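Local coordinates for protein PP1b (Porcine reproductive and respiratory syndrome virus, PDB 6JDR) that probably unwinds RNA and DNA duplexes with 5' to 3' polarity using ATP hydrolysis, as the helicase part (nsp10) of the viral replicase polyprotein, at residues Arg210-Gly215 against Leu236-Lys241; Ser222-Asp225 against Tyr229-His232. The protein carries 1 engineered substitution. One frame throughout, in Å; residues are numbered along the deposited sequence.

Contact 1: Arg210-Gly215 against Leu236-Lys241; sequences RILAGG and LRLLSK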
loop_
_atom_site.group_PDB
_atom_site.type_symbol
_atom_site.label_atom_id
_atom_site.label_comp_id
_atom_site.label_asym_id
_atom_site.label_seq_id
_atom_site.Cartn_x
_atom_site.Cartn_y
_atom_site.Cartn_z
ATOM N N ARG A 210 -5.431 -12.745 -1.342
ATOM C CA ARG A 210 -4.919 -13.671 -2.343
ATOM C C ARG A 210 -3.469 -14.026 -2.040
ATOM O O ARG A 210 -2.667 -13.157 -1.697
ATOM C CB ARG A 210 -5.027 -13.056 -3.741
ATOM C CG ARG A 210 -6.453 -12.769 -4.198
ATOM C CD ARG A 210 -7.134 -14.003 -4.776
ATOM N NE ARG A 210 -6.617 -14.356 -6.100
ATOM C CZ ARG A 210 -7.034 -15.400 -6.814
ATOM N N ILE A 211 -3.149 -15.313 -2.154
ATOM C CA ILE A 211 -1.779 -15.782 -2.008
ATOM C C ILE A 211 -0.983 -15.255 -3.200
ATOM O O ILE A 211 -1.451 -15.319 -4.338
ATOM C CB ILE A 211 -1.708 -17.330 -1.900
ATOM C CG1 ILE A 211 -0.329 -17.787 -1.416
ATOM C CG2 ILE A 211 -2.053 -18.008 -3.222
ATOM C CD1 ILE A 211 -0.096 -17.572 0.063
ATOM N N LEU A 212 0.204 -14.717 -2.932
ATOM C CA LEU A 212 0.996 -14.032 -3.956
ATOM C C LEU A 212 1.335 -14.924 -5.157
ATOM O O LEU A 212 1.244 -14.479 -6.303
ATOM C CB LEU A 212 2.273 -13.453 -3.338
ATOM C CG LEU A 212 3.236 -12.697 -4.258
ATOM C CD1 LEU A 212 2.551 -11.539 -4.961
ATOM C CD2 LEU A 212 4.438 -12.200 -3.474
ATOM N N ALA A 213 1.700 -16.181 -4.893
ATOM C CA ALA A 213 2.062 -17.135 -5.957
ATOM C C ALA A 213 0.938 -17.418 -6.964
ATOM O O ALA A 213 1.211 -17.836 -8.087
ATOM C CB ALA A 213 2.554 -18.441 -5.350
ATOM N N GLY A 214 -0.314 -17.196 -6.564
ATOM C CA GLY A 214 -1.462 -17.376 -7.451
ATOM C C GLY A 214 -1.512 -16.419 -8.634
ATOM O O GLY A 214 -2.147 -16.717 -9.646
ATOM N N GLY A 215 -0.855 -15.269 -8.512
ATOM C CA GLY A 215 -0.769 -14.307 -9.609
ATOM C C GLY A 215 -1.897 -13.293 -9.594
ATOM O O GLY A 215 -2.735 -13.296 -8.695
ATOM N N LEU A 236 7.055 -8.844 -9.740
ATOM C CA LEU A 236 7.147 -8.364 -11.114
ATOM C C LEU A 236 5.934 -8.780 -11.951
ATOM O O LEU A 236 5.498 -8.029 -12.820
ATOM C CB LEU A 236 8.438 -8.848 -11.766
ATOM C CG LEU A 236 9.742 -8.270 -11.214
ATOM C CD1 LEU A 236 10.914 -8.832 -11.998
ATOM C CD2 LEU A 236 9.738 -6.749 -11.274
ATOM N N ARG A 237 5.394 -9.970 -11.687
ATOM C CA ARG A 237 4.160 -10.417 -12.343
ATOM C C ARG A 237 3.007 -9.457 -12.061
ATOM O O ARG A 237 2.295 -9.060 -12.980
ATOM C CB ARG A 237 3.770 -11.829 -11.901
ATOM C CG ARG A 237 4.609 -12.939 -12.509
ATOM C CD ARG A 237 4.154 -14.304 -12.004
ATOM N NE ARG A 237 4.904 -15.401 -12.620
ATOM C CZ ARG A 237 5.690 -16.274 -11.980
ATOM N NH1 ARG A 237 5.867 -16.230 -10.658
ATOM N NH2 ARG A 237 6.305 -17.222 -12.681
ATOM N N LEU A 238 2.832 -9.089 -10.792
ATOM C CA LEU A 238 1.792 -8.135 -10.397
ATOM C C LEU A 238 2.019 -6.764 -11.027
ATOM O O LEU A 238 1.121 -6.200 -11.647
ATOM C CB LEU A 238 1.738 -7.980 -8.876
ATOM C CG LEU A 238 1.304 -9.192 -8.045
ATOM C CD1 LEU A 238 1.218 -8.803 -6.577
ATOM C CD2 LEU A 238 -0.024 -9.761 -8.530
ATOM N N LEU A 239 3.230 -6.239 -10.873
ATOM C CA LEU A 239 3.570 -4.931 -11.415
ATOM C C LEU A 239 3.469 -4.845 -12.939
ATOM O O LEU A 239 3.392 -3.749 -13.489
ATOM C CB LEU A 239 4.957 -4.505 -10.948
ATOM C CG LEU A 239 4.990 -4.102 -9.476
ATOM C CD1 LEU A 239 6.422 -3.930 -8.991
ATOM C CD2 LEU A 239 4.190 -2.829 -9.256
ATOM N N SER A 240 3.471 -5.989 -13.618
ATOM C CA SER A 240 3.191 -6.020 -15.050
ATOM C C SER A 240 1.720 -5.716 -15.371
ATOM O O SER A 240 1.413 -5.282 -16.479
ATOM C CB SER A 240 3.568 -7.383 -15.637
ATOM O OG SER A 240 4.952 -7.631 -15.494
ATOM N N LYS A 241 0.825 -5.959 -14.410
ATOM C CA LYS A 241 -0.621 -5.808 -14.607
ATOM C C LYS A 241 -1.259 -4.634 -13.848
ATOM O O LYS A 241 -2.258 -4.080 -14.302
ATOM C CB LYS A 241 -1.335 -7.104 -14.211
ATOM C CG LYS A 241 -1.066 -8.284 -15.136
ATOM C CD LYS A 241 -1.788 -8.131 -16.468
ATOM C CE LYS A 241 -1.595 -9.354 -17.351
ATOM N NZ LYS A 241 -2.276 -9.212 -18.668
#
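Apolar packing between Leu212 and Leu238 joins the turn that leaves edge strand 208-211 to the C-terminal part of helix 232-239, with no hydrogen bond across the contact. The two side chains cross at a slant and meet methyl to methyl: Leu212 CD1 lies 3.4 Å from Leu238 CD1, a close approach, while CG of Leu238 stays farther back. A chi1 of 180° sets CG of Leu212 opposite its backbone N and carries the branch to the helix, although its CB is not directed there. The other methyl of Leu238, CD2, rests 4.1 Å from Gly215 C, in a residue whose positive phi of 90° suits glycine. Strand 208-211 runs into a 3-10 turn at 212-214, closed by Gly215 N to Leu212 O at 3.1 Å, and the helix packs on the parallel sheet of the RecA-like helicase core; Tyr170 of the adjacent strand 168-171 also touches Leu238. Farther along the same segment, Leu236 O takes two bonds, from Ser240 N and, at 2.8 Å, from Ser240 OG; the donors arrive from opposite faces of the carbonyl plane. Ser240 OG is further bonded to the backbone N of Asn133, and Arg237 forms a salt bridge with Asp234.

Contact 2: Ser222-Asp225 against Tyr229-His232; sequences SFLD and YCNH
The thiol of Cys230 fills the angle between strand 222-224 and the loop that follows it, and nearly the whole contact is made by this one sulfur. Cys230 SG sits 3.4 Å from Leu224 CD2 and 3.5 Å from the backbone O of Asp225, a packing contact. CD1 of Leu224 is farther from the same sulfur, Cys230 SG, at 4.1 Å. Leu224 has chi1 -142° and chi2 -146°, neither of them staggered, so the exact placing of its two methyls is less secure than the fact that its branched end meets the thiol. Cys230 keeps SG anti to its own carbonyl carbon (chi1 -76°), and its CB heads for the strand.

This buried core contrasts with the flanking residues of the loop. Tyr229 and Asn231 are exposed and add nothing to the packing, although Asn231 is the N-cap of helix 232-239, its OD1 accepting from Asp234 N. Asp225 OD2 is hydrogen-bonded to Thr171 OG1. The side chain of Asp225 comes within about 3 Å of a bound zinc ion, and Asp225 and Glu226 are known as a zinc-binding pair in this protein. They follow the strand as the Asp-Glu pair of a Walker B motif would, consistent with a probable P-loop (Walker A) nearby. Strand 222-224 runs between strands 168-171 and 245-248, and Val235 of helix 232-239 touches both Leu224 and Cys230.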
loop_
_atom_site.group_PDB
_atom_site.type_symbol
_atom_site.label_atom_id
_atom_site.label_comp_id
_atom_site.label_asym_id
_atom_site.label_seq_id
_atom_site.Cartn_x
_atom_site.Cartn_y
_atom_site.Cartn_z
ATOM N N SER A 222 -4.889 -2.568 -5.337
ATOM C CA SER A 222 -4.153 -3.771 -4.982
ATOM C C SER A 222 -3.092 -3.439 -3.945
ATOM O O SER A 222 -2.368 -2.461 -4.094
ATOM C CB SER A 222 -3.520 -4.387 -6.227
ATOM O OG SER A 222 -4.524 -4.883 -7.093
ATOM N N PHE A 223 -3.015 -4.255 -2.897
ATOM C CA PHE A 223 -2.042 -4.070 -1.825
ATOM C C PHE A 223 -1.087 -5.256 -1.752
ATOM O O PHE A 223 -1.443 -6.375 -2.131
ATOM C CB PHE A 223 -2.752 -3.918 -0.480
ATOM C CG PHE A 223 -3.591 -2.676 -0.368
ATOM C CD1 PHE A 223 -3.117 -1.563 0.306
ATOM C CD2 PHE A 223 -4.860 -2.625 -0.930
ATOM C CE1 PHE A 223 -3.885 -0.419 0.414
ATOM C CE2 PHE A 223 -5.639 -1.483 -0.824
ATOM C CZ PHE A 223 -5.150 -0.377 -0.152
ATOM N N LEU A 224 0.120 -4.999 -1.251
ATOM C CA LEU A 224 1.131 -6.034 -1.065
ATOM C C LEU A 224 1.536 -6.100 0.409
ATOM O O LEU A 224 2.210 -5.205 0.926
ATOM C CB LEU A 224 2.364 -5.744 -1.932
ATOM C CG LEU A 224 3.101 -6.902 -2.617
ATOM C CD1 LEU A 224 4.591 -6.601 -2.664
ATOM C CD2 LEU A 224 2.862 -8.251 -1.960
ATOM N N ASP A 225 1.109 -7.169 1.074
ATOM C CA ASP A 225 1.411 -7.404 2.482
ATOM C C ASP A 225 2.839 -7.928 2.602
ATOM O O ASP A 225 3.318 -8.625 1.714
ATOM C CB ASP A 225 0.405 -8.422 3.035
ATOM C CG ASP A 225 0.589 -8.709 4.515
ATOM O OD1 ASP A 225 0.824 -7.765 5.304
ATOM O OD2 ASP A 225 0.476 -9.898 4.888
ATOM N N TYR A 229 9.352 -9.513 2.398
ATOM C CA TYR A 229 9.458 -10.964 2.434
ATOM C C TYR A 229 9.032 -11.633 1.126
ATOM O O TYR A 229 9.161 -12.845 0.985
ATOM C CB TYR A 229 8.617 -11.500 3.595
ATOM C CG TYR A 229 9.088 -11.000 4.939
ATOM C CD1 TYR A 229 9.950 -11.763 5.723
ATOM C CD2 TYR A 229 8.694 -9.750 5.421
ATOM C CE1 TYR A 229 10.398 -11.303 6.952
ATOM C CE2 TYR A 229 9.137 -9.282 6.648
ATOM C CZ TYR A 229 9.988 -10.063 7.409
ATOM O OH TYR A 229 10.433 -9.613 8.632
ATOM N N CYS A 230 8.555 -10.850 0.162
ATOM C CA CYS A 230 7.860 -11.411 -1.002
ATOM C C CYS A 230 8.778 -11.954 -2.086
ATOM O O CYS A 230 9.930 -11.551 -2.201
ATOM C CB CYS A 230 6.926 -10.370 -1.613
ATOM S SG CYS A 230 5.412 -10.134 -0.670
ATOM N N ASN A 231 8.239 -12.872 -2.881
ATOM C CA ASN A 231 8.950 -13.450 -4.017
ATOM C C ASN A 231 9.118 -12.405 -5.110
ATOM O O ASN A 231 8.142 -11.819 -5.565
ATOM C CB ASN A 231 8.181 -14.664 -4.551
ATOM C CG ASN A 231 8.850 -15.301 -5.759
ATOM O OD1 ASN A 231 8.853 -14.734 -6.856
ATOM N ND2 ASN A 231 9.395 -16.498 -5.571
ATOM N N HIS A 232 10.358 -12.190 -5.540
ATOM C CA HIS A 232 10.679 -11.082 -6.443
ATOM C C HIS A 232 9.985 -11.217 -7.793
ATOM O O HIS A 232 9.436 -10.247 -8.302
ATOM C CB HIS A 232 12.192 -10.956 -6.641
ATOM C CG HIS A 232 12.934 -10.565 -5.403
ATOM N ND1 HIS A 232 14.278 -10.255 -5.410
ATOM C CD2 HIS A 232 12.523 -10.431 -4.120
ATOM C CE1 HIS A 232 14.667 -9.963 -4.182
ATOM N NE2 HIS A 232 13.621 -10.061 -3.380
#

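Contact 2 is nested inside the chain segment closed by contact 1: strand 208-211 and its turn come first, then strand 222-224, the loop at 229-232 and helix 232-239. The centres of the two contacts lie about 8 Å apart, and the two touch directly, with Leu212 CD2 packed 3.6 Å from Cys230 CB. Both reach the same parallel sheet, in which strand 168-171 separates strands 208-211 and 222-224. The helix and the loop before it therefore lie over one sheet region, so that packing on Leu212, Cys230 and Leu224 links the edge of the sheet to the probable Walker B strand of the superfamily 1 helicase core, which is expected to hydrolyse ATP.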